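Local coordinates for protein glycosyl hydrolase family 26 (Bacteroides ovatus, PDB 4ZXO) that hydrolyses the beta-1,4-linked mannan backbone of galactomannan, working as a beta-mannanase of glycoside hydrolase family 26 on a TIM-barrel scaffold, at residues A[101-106]-A[111-116]; A[162-167]-A[171-176]; A[168-171]-A[176-179]; A[205-210]-A[217-222]. All coordinates share one frame; numbering follows the deposited sequence.

Interaction 1: A[101-106]-A[111-116]; sequences SWHVRN and GDSWDV
Asn106 and Gly111 are joined through the backbone: Asn106 N donates to Gly111 O at 2.8 Å, almost straight at 172°. Arg105 lays one face of its guanidinium over the Gly111–Asp112 peptide, with NH1 3.6 Å from Asp112 CB; bends at chi2 and chi3 fold the chain back to bring it there. At the other end the His103 ring runs nearly parallel to the indole of Trp114 but slid well to one side, with CD2 of His103 3.5 Å from CZ2 of Trp114. An ordered water donates a hydrogen bond to His103 O and accepts one from Ser113 N, so bridging the two backbones. All this lies in the long excursion between strand 97-101 and helix 121-125, on the C-terminal side of the TIM barrel, where family 26 enzymes carry their active site. The next shell fixes the participants. Asp64 holds His103 ND1, and Arg105 NH2 donates to Gly110 O; an alanine in place of this arginine would probably leave that carbonyl without this donor and uncover the Gly111–Asp112 peptide. Asn106 OD1 accepts from the backbone N of both Lys108 and Thr109, while its ND2 makes a weak bond to Asp115 O at 3.1 Å. Asp115 in turn ends a type I turn begun at Asp112, closed by Asp115 N on Asp112 O.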
loop_
_atom_site.group_PDB
_atom_site.type_symbol
_atom_site.label_atom_id
_atom_site.label_comp_id
_atom_site.label_asym_id
_atom_site.label_seq_id
_atom_site.Cartn_x
_atom_site.Cartn_y
_atom_site.Cartn_z
ATOM N N SER A 101 4.046 1.500 3.053
ATOM C CA SER A 101 3.235 2.246 3.993
ATOM C C SER A 101 4.130 2.813 5.098
ATOM O O SER A 101 5.337 2.545 5.124
ATOM C CB SER A 101 2.130 1.358 4.577
ATOM O OG SER A 101 2.668 0.112 4.960
ATOM N N TRP A 102 3.557 3.607 5.996
ATOM C CA TRP A 102 4.375 4.291 7.005
ATOM C C TRP A 102 3.600 4.395 8.296
ATOM O O TRP A 102 2.899 5.417 8.539
ATOM C CB TRP A 102 4.758 5.722 6.506
ATOM C CG TRP A 102 5.819 6.392 7.338
ATOM C CD1 TRP A 102 6.728 5.795 8.186
ATOM C CD2 TRP A 102 6.094 7.791 7.370
ATOM N NE1 TRP A 102 7.533 6.765 8.761
ATOM C CE2 TRP A 102 7.160 7.991 8.283
ATOM C CE3 TRP A 102 5.512 8.895 6.749
ATOM C CZ2 TRP A 102 7.684 9.255 8.580
ATOM C CZ3 TRP A 102 6.044 10.172 7.023
ATOM C CH2 TRP A 102 7.144 10.343 7.937
ATOM N N HIS A 103 3.721 3.366 9.134
ATOM C CA HIS A 103 3.107 3.465 10.457
ATOM C C HIS A 103 4.053 4.278 11.382
ATOM O O HIS A 103 4.797 3.727 12.246
ATOM C CB HIS A 103 2.825 2.065 11.033
ATOM C CG HIS A 103 1.641 1.396 10.423
ATOM N ND1 HIS A 103 1.675 0.774 9.188
ATOM C CD2 HIS A 103 0.404 1.173 10.923
ATOM C CE1 HIS A 103 0.495 0.211 8.953
ATOM N NE2 HIS A 103 -0.296 0.450 9.986
ATOM N N VAL A 104 4.019 5.590 11.169
ATOM C CA VAL A 104 4.951 6.514 11.809
ATOM C C VAL A 104 4.584 6.741 13.274
ATOM O O VAL A 104 3.392 6.768 13.661
ATOM C CB VAL A 104 4.953 7.850 11.016
ATOM C CG1 VAL A 104 3.520 8.425 10.829
ATOM C CG2 VAL A 104 5.910 8.920 11.538
ATOM N N ARG A 105 5.634 6.887 14.081
ATOM C CA ARG A 105 5.476 7.164 15.493
ATOM C C ARG A 105 4.726 8.489 15.722
ATOM O O ARG A 105 4.604 9.354 14.822
ATOM C CB ARG A 105 6.864 7.248 16.165
ATOM C CG ARG A 105 7.730 6.011 16.056
ATOM C CD ARG A 105 7.245 4.804 16.841
ATOM N NE ARG A 105 7.272 5.063 18.298
ATOM C CZ ARG A 105 6.992 4.152 19.215
ATOM N NH1 ARG A 105 6.728 2.920 18.866
ATOM N NH2 ARG A 105 7.014 4.473 20.508
ATOM N N ASN A 106 4.260 8.643 16.954
ATOM C CA ASN A 106 3.543 9.845 17.368
ATOM C C ASN A 106 4.584 10.892 17.769
ATOM O O ASN A 106 5.282 10.692 18.786
ATOM C CB ASN A 106 2.633 9.479 18.535
ATOM C CG ASN A 106 1.748 10.613 18.990
ATOM O OD1 ASN A 106 2.184 11.739 19.098
ATOM N ND2 ASN A 106 0.492 10.315 19.250
ATOM N N GLY A 111 4.628 7.954 21.490
ATOM C CA GLY A 111 3.994 6.643 21.278
ATOM C C GLY A 111 3.998 6.171 19.846
ATOM O O GLY A 111 4.652 6.782 18.975
ATOM N N ASP A 112 3.244 5.104 19.579
ATOM C CA ASP A 112 3.228 4.569 18.226
ATOM C C ASP A 112 2.051 5.160 17.377
ATOM O O ASP A 112 1.393 6.124 17.793
ATOM C CB ASP A 112 3.180 3.039 18.261
ATOM C CG ASP A 112 1.956 2.486 18.956
ATOM O OD1 ASP A 112 0.938 3.168 19.018
ATOM O OD2 ASP A 112 2.038 1.319 19.410
ATOM N N SER A 113 1.844 4.634 16.166
ATOM C CA SER A 113 0.811 5.211 15.288
ATOM C C SER A 113 -0.577 5.170 15.909
ATOM O O SER A 113 -1.433 5.994 15.584
ATOM C CB SER A 113 0.710 4.459 13.972
ATOM O OG SER A 113 1.941 4.472 13.284
ATOM N N TRP A 114 -0.804 4.135 16.734
ATOM C CA TRP A 114 -2.070 3.872 17.341
ATOM C C TRP A 114 -2.300 4.650 18.635
ATOM O O TRP A 114 -3.328 4.465 19.304
ATOM C CB TRP A 114 -2.161 2.370 17.673
ATOM C CG TRP A 114 -2.084 1.490 16.457
ATOM C CD1 TRP A 114 -3.141 0.979 15.755
ATOM C CD2 TRP A 114 -0.891 0.997 15.820
ATOM N NE1 TRP A 114 -2.679 0.210 14.726
ATOM C CE2 TRP A 114 -1.313 0.196 14.733
ATOM C CE3 TRP A 114 0.489 1.184 16.033
ATOM C CZ2 TRP A 114 -0.415 -0.445 13.858
ATOM C CZ3 TRP A 114 1.397 0.539 15.173
ATOM C CH2 TRP A 114 0.941 -0.262 14.092
ATOM N N ASP A 115 -1.327 5.454 19.042
ATOM C CA ASP A 115 -1.531 6.303 20.245
ATOM C C ASP A 115 -2.409 7.503 19.889
ATOM O O ASP A 115 -1.941 8.465 19.296
ATOM C CB ASP A 115 -0.166 6.729 20.795
ATOM C CG ASP A 115 -0.281 7.633 22.011
ATOM O OD1 ASP A 115 -1.445 7.954 22.394
ATOM O OD2 ASP A 115 0.769 8.032 22.593
ATOM N N VAL A 116 -3.681 7.410 20.273
ATOM C CA VAL A 116 -4.680 8.432 20.005
ATOM C C VAL A 116 -5.133 9.100 21.285
ATOM O O VAL A 116 -6.251 9.645 21.364
ATOM C CB VAL A 116 -5.883 7.821 19.185
ATOM C CG1 VAL A 116 -5.342 7.413 17.738
ATOM C CG2 VAL A 116 -6.574 6.659 19.912
HETATM O O HOH W 1 4.211 3.312 15.060
#

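Interaction 2: A[162-167]-A[171-176]; sequences RPWHEH and WFWWGK
Trp164 drives the edge of its six-membered ring against two other indoles at once. Its plane stands at 79° to that of Trp174 in an edge-to-face pair, CE3 of Trp164 lying 3.7 Å from Trp174 CD2, and it meets the face of Trp173 in a more offset version of the same arrangement, CZ3 of Trp164 to CH2 of Trp173 at 3.7 Å. Trp174 is covered on both faces, by Trp164 on one and by Phe172 CB on the other. With CG set between the backbone N and the carbonyl carbon (chi1 57°), the Trp174 indole points its N-H at the opposing backbone: NE1 reaches His165 O at 2.8 Å along a nearly straight line within the ring plane. A phenylalanine in place of this tryptophan would probably leave the buried His165 carbonyl without this donor and open a gap beside Trp164. The aromatic cluster so formed packs the loop between strand 159-162 and helix 181-197 of the barrel, and Thr191 of that helix engages Trp164 NE1. Phe172 brings CE2 over one face of the His165 ring, 3.5 Å from NE2, the two planes oblique. Farther out, the Trp171 indole turns its edge to Glu166, whose OE1 accepts from Trp171 NE1 at 2.9 Å through the anti lone pair, the carboxylate steeply inclined to the ring. One water links Glu166 O with Trp171 N; another donates to both His167 O and Trp174 O.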
loop_
_atom_site.group_PDB
_atom_site.type_symbol
_atom_site.label_atom_id
_atom_site.label_comp_id
_atom_site.label_asym_id
_atom_site.label_seq_id
_atom_site.Cartn_x
_atom_site.Cartn_y
_atom_site.Cartn_z
ATOM N N ARG A 162 2.337 5.193 0.458
ATOM C CA ARG A 162 0.949 5.295 0.940
ATOM C C ARG A 162 0.933 5.702 2.392
ATOM O O ARG A 162 0.545 4.894 3.262
ATOM C CB ARG A 162 0.271 3.908 0.735
ATOM C CG ARG A 162 -1.192 3.890 0.971
ATOM C CD ARG A 162 -1.757 2.519 0.607
ATOM N NE ARG A 162 -1.229 1.453 1.445
ATOM C CZ ARG A 162 -1.843 0.992 2.559
ATOM N NH1 ARG A 162 -2.956 1.592 3.025
ATOM N NH2 ARG A 162 -1.301 -0.013 3.261
ATOM N N PRO A 163 1.342 6.927 2.706
ATOM C CA PRO A 163 1.379 7.370 4.099
ATOM C C PRO A 163 -0.034 7.817 4.542
ATOM O O PRO A 163 -0.916 7.974 3.692
ATOM C CB PRO A 163 2.331 8.580 4.047
ATOM C CG PRO A 163 2.013 9.182 2.682
ATOM C CD PRO A 163 1.910 7.944 1.792
ATOM N N TRP A 164 -0.221 8.050 5.833
ATOM C CA TRP A 164 -1.438 8.737 6.327
ATOM C C TRP A 164 -2.699 7.980 5.940
ATOM O O TRP A 164 -3.739 8.559 5.586
ATOM C CB TRP A 164 -1.532 10.182 5.786
ATOM C CG TRP A 164 -0.226 10.959 5.882
ATOM C CD1 TRP A 164 0.445 11.577 4.846
ATOM C CD2 TRP A 164 0.592 11.139 7.054
ATOM N NE1 TRP A 164 1.614 12.133 5.304
ATOM C CE2 TRP A 164 1.738 11.878 6.647
ATOM C CE3 TRP A 164 0.484 10.717 8.402
ATOM C CZ2 TRP A 164 2.736 12.256 7.545
ATOM C CZ3 TRP A 164 1.490 11.089 9.289
ATOM C CH2 TRP A 164 2.605 11.825 8.844
ATOM N N HIS A 165 -2.614 6.664 6.006
ATOM C CA HIS A 165 -3.717 5.815 5.544
ATOM C C HIS A 165 -4.870 5.709 6.571
ATOM O O HIS A 165 -4.734 6.043 7.747
ATOM C CB HIS A 165 -3.147 4.428 5.164
ATOM C CG HIS A 165 -2.618 3.630 6.308
ATOM N ND1 HIS A 165 -1.573 4.049 7.113
ATOM C CD2 HIS A 165 -2.931 2.368 6.711
ATOM C CE1 HIS A 165 -1.314 3.097 7.997
ATOM N NE2 HIS A 165 -2.114 2.059 7.759
ATOM N N GLU A 166 -6.005 5.236 6.100
ATOM C CA GLU A 166 -7.135 4.912 6.983
ATOM C C GLU A 166 -7.522 6.143 7.743
ATOM O O GLU A 166 -7.898 6.100 8.938
ATOM C CB GLU A 166 -6.815 3.720 7.912
ATOM C CG GLU A 166 -6.741 2.454 7.062
ATOM C CD GLU A 166 -6.257 1.216 7.731
ATOM O OE1 GLU A 166 -6.215 1.177 8.958
ATOM O OE2 GLU A 166 -5.937 0.229 6.992
ATOM N N HIS A 167 -7.525 7.281 7.030
ATOM C CA HIS A 167 -7.685 8.546 7.748
ATOM C C HIS A 167 -9.123 8.897 8.081
ATOM O O HIS A 167 -9.366 9.891 8.806
ATOM C CB HIS A 167 -7.074 9.679 6.930
ATOM C CG HIS A 167 -7.837 9.975 5.698
ATOM N ND1 HIS A 167 -7.641 9.278 4.514
ATOM C CD2 HIS A 167 -8.821 10.881 5.464
ATOM C CE1 HIS A 167 -8.483 9.750 3.610
ATOM N NE2 HIS A 167 -9.214 10.711 4.164
ATOM N N TRP A 171 -8.219 5.567 14.621
ATOM C CA TRP A 171 -7.314 4.715 15.368
ATOM C C TRP A 171 -5.843 5.075 15.172
ATOM O O TRP A 171 -4.986 4.496 15.854
ATOM C CB TRP A 171 -7.530 3.250 15.005
ATOM C CG TRP A 171 -7.587 2.968 13.551
ATOM C CD1 TRP A 171 -6.540 2.731 12.713
ATOM C CD2 TRP A 171 -8.763 2.775 12.791
ATOM N NE1 TRP A 171 -7.003 2.470 11.437
ATOM C CE2 TRP A 171 -8.371 2.488 11.462
ATOM C CE3 TRP A 171 -10.120 2.863 13.090
ATOM C CZ2 TRP A 171 -9.288 2.194 10.432
ATOM C CZ3 TRP A 171 -11.063 2.584 12.020
ATOM C CH2 TRP A 171 -10.620 2.282 10.719
ATOM N N PHE A 172 -5.539 6.010 14.257
ATOM C CA PHE A 172 -4.186 6.549 14.138
ATOM C C PHE A 172 -4.172 8.019 14.544
ATOM O O PHE A 172 -5.219 8.694 14.495
ATOM C CB PHE A 172 -3.688 6.450 12.669
ATOM C CG PHE A 172 -3.538 5.041 12.176
ATOM C CD1 PHE A 172 -2.890 4.088 12.964
ATOM C CD2 PHE A 172 -4.000 4.677 10.918
ATOM C CE1 PHE A 172 -2.684 2.809 12.481
ATOM C CE2 PHE A 172 -3.826 3.404 10.442
ATOM C CZ PHE A 172 -3.159 2.463 11.207
ATOM N N TRP A 173 -2.992 8.539 14.898
ATOM C CA TRP A 173 -2.969 9.901 15.423
ATOM C C TRP A 173 -3.248 10.983 14.373
ATOM O O TRP A 173 -3.482 12.140 14.723
ATOM C CB TRP A 173 -1.605 10.185 16.128
ATOM C CG TRP A 173 -0.358 10.038 15.342
ATOM C CD1 TRP A 173 0.528 8.966 15.366
ATOM C CD2 TRP A 173 0.220 11.014 14.460
ATOM N NE1 TRP A 173 1.588 9.221 14.531
ATOM C CE2 TRP A 173 1.430 10.466 13.965
ATOM C CE3 TRP A 173 -0.176 12.304 14.025
ATOM C CZ2 TRP A 173 2.280 11.177 13.086
ATOM C CZ3 TRP A 173 0.666 13.009 13.131
ATOM C CH2 TRP A 173 1.884 12.437 12.666
ATOM N N TRP A 174 -3.276 10.590 13.086
ATOM C CA TRP A 174 -3.678 11.466 11.970
ATOM C C TRP A 174 -5.119 11.204 11.527
ATOM O O TRP A 174 -5.521 11.682 10.478
ATOM C CB TRP A 174 -2.754 11.273 10.779
ATOM C CG TRP A 174 -2.694 9.837 10.272
ATOM C CD1 TRP A 174 -3.573 9.237 9.400
ATOM C CD2 TRP A 174 -1.735 8.839 10.619
ATOM N NE1 TRP A 174 -3.213 7.927 9.172
ATOM C CE2 TRP A 174 -2.087 7.647 9.913
ATOM C CE3 TRP A 174 -0.631 8.824 11.481
ATOM C CZ2 TRP A 174 -1.323 6.483 9.981
ATOM C CZ3 TRP A 174 0.094 7.633 11.640
ATOM C CH2 TRP A 174 -0.257 6.479 10.863
ATOM N N GLY A 175 -5.867 10.443 12.321
ATOM C CA GLY A 175 -7.216 10.063 11.933
ATOM C C GLY A 175 -8.300 11.141 12.118
ATOM O O GLY A 175 -8.021 12.284 12.566
ATOM N N LYS A 176 -9.533 10.758 11.814
ATOM C CA LYS A 176 -10.612 11.750 11.583
ATOM C C LYS A 176 -10.889 12.647 12.804
ATOM O O LYS A 176 -11.028 13.895 12.679
ATOM C CB LYS A 176 -11.881 10.997 11.153
ATOM C CG LYS A 176 -13.050 11.863 10.865
ATOM C CD LYS A 176 -12.835 12.647 9.666
ATOM C CE LYS A 176 -14.228 13.156 9.069
ATOM N NZ LYS A 176 -15.078 13.962 10.024
HETATM O O HOH W 2 -7.312 5.896 11.781
HETATM O O HOH W 3 -7.945 12.325 9.093
#

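Interaction 3: A[168-171]-A[176-179]; sequences TGSW and KDLC
Gly169 and Lys176 meet through the backbone: Lys176 N donates to Gly169 O at 2.9 Å, the N-H pointing well at the oxygen (164°). The next N-H along the chain finds a side-chain acceptor instead. Ser170 OG receives Asp177 N at 2.9 Å, and because this hydroxyl sits anti to its own carbonyl carbon, beside the backbone N (chi1 -67°), it faces the incoming chain. Two successive amide groups, those of Lys176 and Asp177, are therefore satisfied by two successive residues of 168-171, one through a carbonyl and one through a hydroxyl. The Ser170 OG atom also packs 3.6 Å from Lys176 CB, and Thr168 O lies 3.7 Å from the same Lys176 CB. Structurally the contact closes the outer part of the loop that leads from strand 159-162 to helix 181-197 in the TIM barrel, just before the chain enters that helix. Apolar packing is slight: Leu178 puts one methyl, CD1, 3.9 Å from Ser170 CB. Gly169 lies with its CA against one face of the Trp171 indole, leaving so little room that a beta carbon at Gly169 would run into the ring. Two further polar groups find partners in the chain after strand 203-207. Thr168 OG1 is hydrogen-bonded to Glu212, and Cys179 O accepts from Arg222 NH1. Lys176, whose first torsion places CG anti to the backbone N, carries its aliphatic chain away from 168-171 and rests against Glu221 and Arg222.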
loop_
_atom_site.group_PDB
_atom_site.type_symbol
_atom_site.label_atom_id
_atom_site.label_comp_id
_atom_site.label_asym_id
_atom_site.label_seq_id
_atom_site.Cartn_x
_atom_site.Cartn_y
_atom_site.Cartn_z
ATOM N N THR A 168 -10.068 8.103 7.590
ATOM C CA THR A 168 -11.458 8.356 8.001
ATOM C C THR A 168 -11.832 7.590 9.264
ATOM O O THR A 168 -12.954 7.749 9.792
ATOM C CB THR A 168 -12.434 8.036 6.848
ATOM O OG1 THR A 168 -12.189 6.733 6.334
ATOM C CG2 THR A 168 -12.218 9.024 5.695
ATOM N N GLY A 169 -10.939 6.713 9.714
ATOM C CA GLY A 169 -11.085 6.123 11.036
ATOM C C GLY A 169 -10.291 6.963 12.015
ATOM O O GLY A 169 -9.615 7.912 11.625
ATOM N N SER A 170 -10.399 6.620 13.292
ATOM C CA SER A 170 -9.756 7.426 14.341
ATOM C C SER A 170 -8.855 6.569 15.231
ATOM O O SER A 170 -8.713 6.820 16.409
ATOM C CB SER A 170 -10.820 8.179 15.127
ATOM O OG SER A 170 -11.429 9.159 14.258
ATOM N N TRP A 171 -8.219 5.567 14.621
ATOM C CA TRP A 171 -7.314 4.715 15.368
ATOM C C TRP A 171 -5.843 5.075 15.172
ATOM O O TRP A 171 -4.986 4.496 15.854
ATOM C CB TRP A 171 -7.530 3.250 15.005
ATOM C CG TRP A 171 -7.587 2.968 13.551
ATOM C CD1 TRP A 171 -6.540 2.731 12.713
ATOM C CD2 TRP A 171 -8.763 2.775 12.791
ATOM N NE1 TRP A 171 -7.003 2.470 11.437
ATOM C CE2 TRP A 171 -8.371 2.488 11.462
ATOM C CE3 TRP A 171 -10.120 2.863 13.090
ATOM C CZ2 TRP A 171 -9.288 2.194 10.432
ATOM C CZ3 TRP A 171 -11.063 2.584 12.020
ATOM C CH2 TRP A 171 -10.620 2.282 10.719
ATOM N N LYS A 176 -9.533 10.758 11.814
ATOM C CA LYS A 176 -10.612 11.750 11.583
ATOM C C LYS A 176 -10.889 12.647 12.804
ATOM O O LYS A 176 -11.028 13.895 12.679
ATOM C CB LYS A 176 -11.881 10.997 11.153
ATOM C CG LYS A 176 -13.050 11.863 10.865
ATOM C CD LYS A 176 -12.835 12.647 9.666
ATOM C CE LYS A 176 -14.228 13.156 9.069
ATOM N NZ LYS A 176 -15.078 13.962 10.024
ATOM N N ASP A 177 -10.951 12.018 13.979
ATOM C CA ASP A 177 -11.269 12.756 15.209
ATOM C C ASP A 177 -10.052 13.472 15.797
ATOM O O ASP A 177 -10.173 14.122 16.839
ATOM C CB ASP A 177 -11.859 11.829 16.257
ATOM C CG ASP A 177 -13.230 11.357 15.909
ATOM O OD1 ASP A 177 -13.836 11.850 14.922
ATOM O OD2 ASP A 177 -13.749 10.469 16.630
ATOM N N LEU A 178 -8.895 13.369 15.137
ATOM C CA LEU A 178 -7.664 13.868 15.723
ATOM C C LEU A 178 -7.126 15.067 15.014
ATOM O O LEU A 178 -6.057 15.565 15.370
ATOM C CB LEU A 178 -6.622 12.756 15.735
ATOM C CG LEU A 178 -7.119 11.709 16.744
ATOM C CD1 LEU A 178 -7.834 10.536 16.047
ATOM C CD2 LEU A 178 -6.072 11.320 17.755
ATOM N N CYS A 179 -7.839 15.542 13.988
ATOM C CA CYS A 179 -7.380 16.739 13.265
ATOM C C CYS A 179 -8.473 17.205 12.342
ATOM O O CYS A 179 -9.407 16.446 12.066
ATOM C CB CYS A 179 -6.083 16.459 12.453
ATOM S SG CYS A 179 -6.260 15.132 11.168
#

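Interaction 4: A[205-210]-A[217-222]; sequences LAYSPG and EEYLER
Tyr207 and Tyr219 are tied by a single hydrogen bond: the phenol OH of Tyr207 donates to the backbone O of Tyr219 at 2.7 Å, lying in the carbonyl plane with a C=O...O angle of 153°. Both rings leave their backbones with CG anti to N, and they slide past each other in opposite directions, so that each hydroxyl lies toward the other residue's end of the pair. Between the rings the contact is aromatic. The edge of Tyr207 stands on the face of Tyr219, planes at 86°, and CE2 of Tyr207 comes 3.6 Å from CE2 of Tyr219. Apolar packing continues with Pro209, whose CG sits 3.3 Å from Tyr219 CE1, and more loosely with Leu220, whose CD2 is 4.5 Å from Tyr207 CE2. Within 217-222, Arg222 NE makes a salt bridge to Glu221 OE1 at 3.3 Å; Cys179 O is an outside partner of the same guanidinium. The tyrosine pair and the Pro209 packing hold helix 216-219 against the end of strand 203-207, within the beta-alpha-beta unit that runs on to strand 231-235, and Tyr219 OH reaches that strand by a bond to Gly233 O. The two phenols thus combine apolar and polar roles: their rings pack together in a buried contact, while one hydroxyl satisfies a main-chain carbonyl across the contact and the other is bonded to the next strand.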
loop_
_atom_site.group_PDB
_atom_site.type_symbol
_atom_site.label_atom_id
_atom_site.label_comp_id
_atom_site.label_asym_id
_atom_site.label_seq_id
_atom_site.Cartn_x
_atom_site.Cartn_y
_atom_site.Cartn_z
ATOM N N LEU A 205 2.077 8.676 -5.108
ATOM C CA LEU A 205 1.413 8.740 -3.791
ATOM C C LEU A 205 0.022 8.140 -3.825
ATOM O O LEU A 205 -0.766 8.455 -4.719
ATOM C CB LEU A 205 1.327 10.223 -3.320
ATOM C CG LEU A 205 2.691 10.820 -3.010
ATOM C CD1 LEU A 205 2.523 12.301 -2.616
ATOM C CD2 LEU A 205 3.461 10.034 -1.911
ATOM N N ALA A 206 -0.321 7.302 -2.848
ATOM C CA ALA A 206 -1.643 6.665 -2.818
ATOM C C ALA A 206 -2.411 7.117 -1.572
ATOM O O ALA A 206 -1.867 7.133 -0.441
ATOM C CB ALA A 206 -1.511 5.103 -2.804
ATOM N N TYR A 207 -3.669 7.433 -1.811
ATOM C CA TYR A 207 -4.633 7.856 -0.812
ATOM C C TYR A 207 -5.471 6.655 -0.430
ATOM O O TYR A 207 -5.898 5.917 -1.331
ATOM C CB TYR A 207 -5.477 8.952 -1.453
ATOM C CG TYR A 207 -6.590 9.614 -0.690
ATOM C CD1 TYR A 207 -6.314 10.602 0.269
ATOM C CD2 TYR A 207 -7.937 9.357 -1.026
ATOM C CE1 TYR A 207 -7.348 11.290 0.912
ATOM C CE2 TYR A 207 -8.979 10.022 -0.393
ATOM C CZ TYR A 207 -8.677 11.031 0.555
ATOM O OH TYR A 207 -9.651 11.723 1.225
ATOM N N SER A 208 -5.701 6.386 0.866
ATOM C CA SER A 208 -6.290 5.064 1.211
ATOM C C SER A 208 -7.093 5.029 2.519
ATOM O O SER A 208 -6.733 4.339 3.480
ATOM C CB SER A 208 -5.169 3.975 1.233
ATOM O OG SER A 208 -4.160 4.213 2.208
ATOM N N PRO A 209 -8.203 5.745 2.555
ATOM C CA PRO A 209 -9.112 5.627 3.699
ATOM C C PRO A 209 -9.830 4.281 3.674
ATOM O O PRO A 209 -9.788 3.564 2.663
ATOM C CB PRO A 209 -10.118 6.774 3.471
ATOM C CG PRO A 209 -10.229 6.811 1.977
ATOM C CD PRO A 209 -8.748 6.627 1.499
ATOM N N GLY A 210 -10.420 3.921 4.800
ATOM C CA GLY A 210 -11.185 2.700 4.909
ATOM C C GLY A 210 -12.611 2.829 4.376
ATOM O O GLY A 210 -12.878 3.586 3.429
ATOM N N GLU A 217 -18.289 12.045 -2.163
ATOM C CA GLU A 217 -18.113 13.300 -1.435
ATOM C C GLU A 217 -17.351 13.051 -0.129
ATOM O O GLU A 217 -16.394 13.784 0.234
ATOM C CB GLU A 217 -19.508 13.963 -1.160
ATOM C CG GLU A 217 -19.520 15.070 -0.085
ATOM C CD GLU A 217 -20.897 15.643 0.086
ATOM O OE1 GLU A 217 -21.516 15.890 -0.947
ATOM O OE2 GLU A 217 -21.387 15.773 1.231
ATOM N N GLU A 218 -17.786 12.020 0.601
ATOM C CA GLU A 218 -17.186 11.717 1.876
ATOM C C GLU A 218 -15.753 11.216 1.683
ATOM O O GLU A 218 -14.849 11.551 2.430
ATOM C CB GLU A 218 -18.009 10.676 2.626
ATOM C CG GLU A 218 -19.381 11.223 3.106
ATOM C CD GLU A 218 -20.357 10.092 3.363
ATOM O OE1 GLU A 218 -20.077 9.217 4.255
ATOM O OE2 GLU A 218 -21.402 10.069 2.655
ATOM N N TYR A 219 -15.569 10.354 0.687
ATOM C CA TYR A 219 -14.253 9.810 0.425
ATOM C C TYR A 219 -13.250 10.892 0.161
ATOM O O TYR A 219 -12.099 10.776 0.597
ATOM C CB TYR A 219 -14.354 8.838 -0.783
ATOM C CG TYR A 219 -13.043 8.239 -1.252
ATOM C CD1 TYR A 219 -12.542 7.059 -0.679
ATOM C CD2 TYR A 219 -12.345 8.814 -2.300
ATOM C CE1 TYR A 219 -11.339 6.501 -1.136
ATOM C CE2 TYR A 219 -11.152 8.288 -2.738
ATOM C CZ TYR A 219 -10.640 7.136 -2.159
ATOM O OH TYR A 219 -9.450 6.613 -2.604
ATOM N N LEU A 220 -13.678 11.915 -0.575
ATOM C CA LEU A 220 -12.760 12.996 -0.939
ATOM C C LEU A 220 -12.727 14.163 0.029
ATOM O O LEU A 220 -12.086 15.180 -0.284
ATOM C CB LEU A 220 -13.115 13.538 -2.331
ATOM C CG LEU A 220 -12.938 12.486 -3.441
ATOM C CD1 LEU A 220 -13.342 13.127 -4.815
ATOM C CD2 LEU A 220 -11.482 12.024 -3.497
ATOM N N GLU A 221 -13.466 14.117 1.148
ATOM C CA GLU A 221 -13.525 15.284 2.042
ATOM C C GLU A 221 -12.126 15.733 2.490
ATOM O O GLU A 221 -11.870 16.922 2.628
ATOM C CB GLU A 221 -14.366 14.942 3.281
ATOM C CG GLU A 221 -14.627 16.140 4.168
ATOM C CD GLU A 221 -14.375 15.961 5.656
ATOM O OE1 GLU A 221 -13.701 15.021 6.167
ATOM O OE2 GLU A 221 -14.912 16.814 6.356
ATOM N N ARG A 222 -11.229 14.765 2.714
ATOM C CA ARG A 222 -9.878 15.105 3.168
ATOM C C ARG A 222 -8.800 14.872 2.088
ATOM O O ARG A 222 -7.584 14.654 2.402
ATOM C CB ARG A 222 -9.548 14.303 4.441
ATOM C CG ARG A 222 -10.410 14.748 5.584
ATOM C CD ARG A 222 -10.057 14.167 6.940
ATOM N NE ARG A 222 -10.909 14.892 7.896
ATOM C CZ ARG A 222 -10.575 15.162 9.155
ATOM N NH1 ARG A 222 -9.399 14.736 9.650
ATOM N NH2 ARG A 222 -11.417 15.886 9.921
#

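Interaction 1 comes first along the chain, interactions 2 and 3 interleave, and interaction 4 comes last; they lie at the ends of, and in the segments after, three neighbouring strands of the TIM barrel, 97-101, 159-162 and 203-207, which pair in parallel in that order. Interactions 2 and 3 share Trp171 and Lys176, with centres only 7 Å apart. Interaction 2 is the hub: its centre is 9 Å from that of interaction 1, to which Trp173 is probably hydrogen-bonded, and 10 Å from that of interaction 4, where Glu166 N meets Ser208 O. Interactions 1 and 4, with centres 19 Å apart, do not touch. Interactions 2 and 3 therefore link these consecutive segments on the side of the barrel that carries the active site in this family.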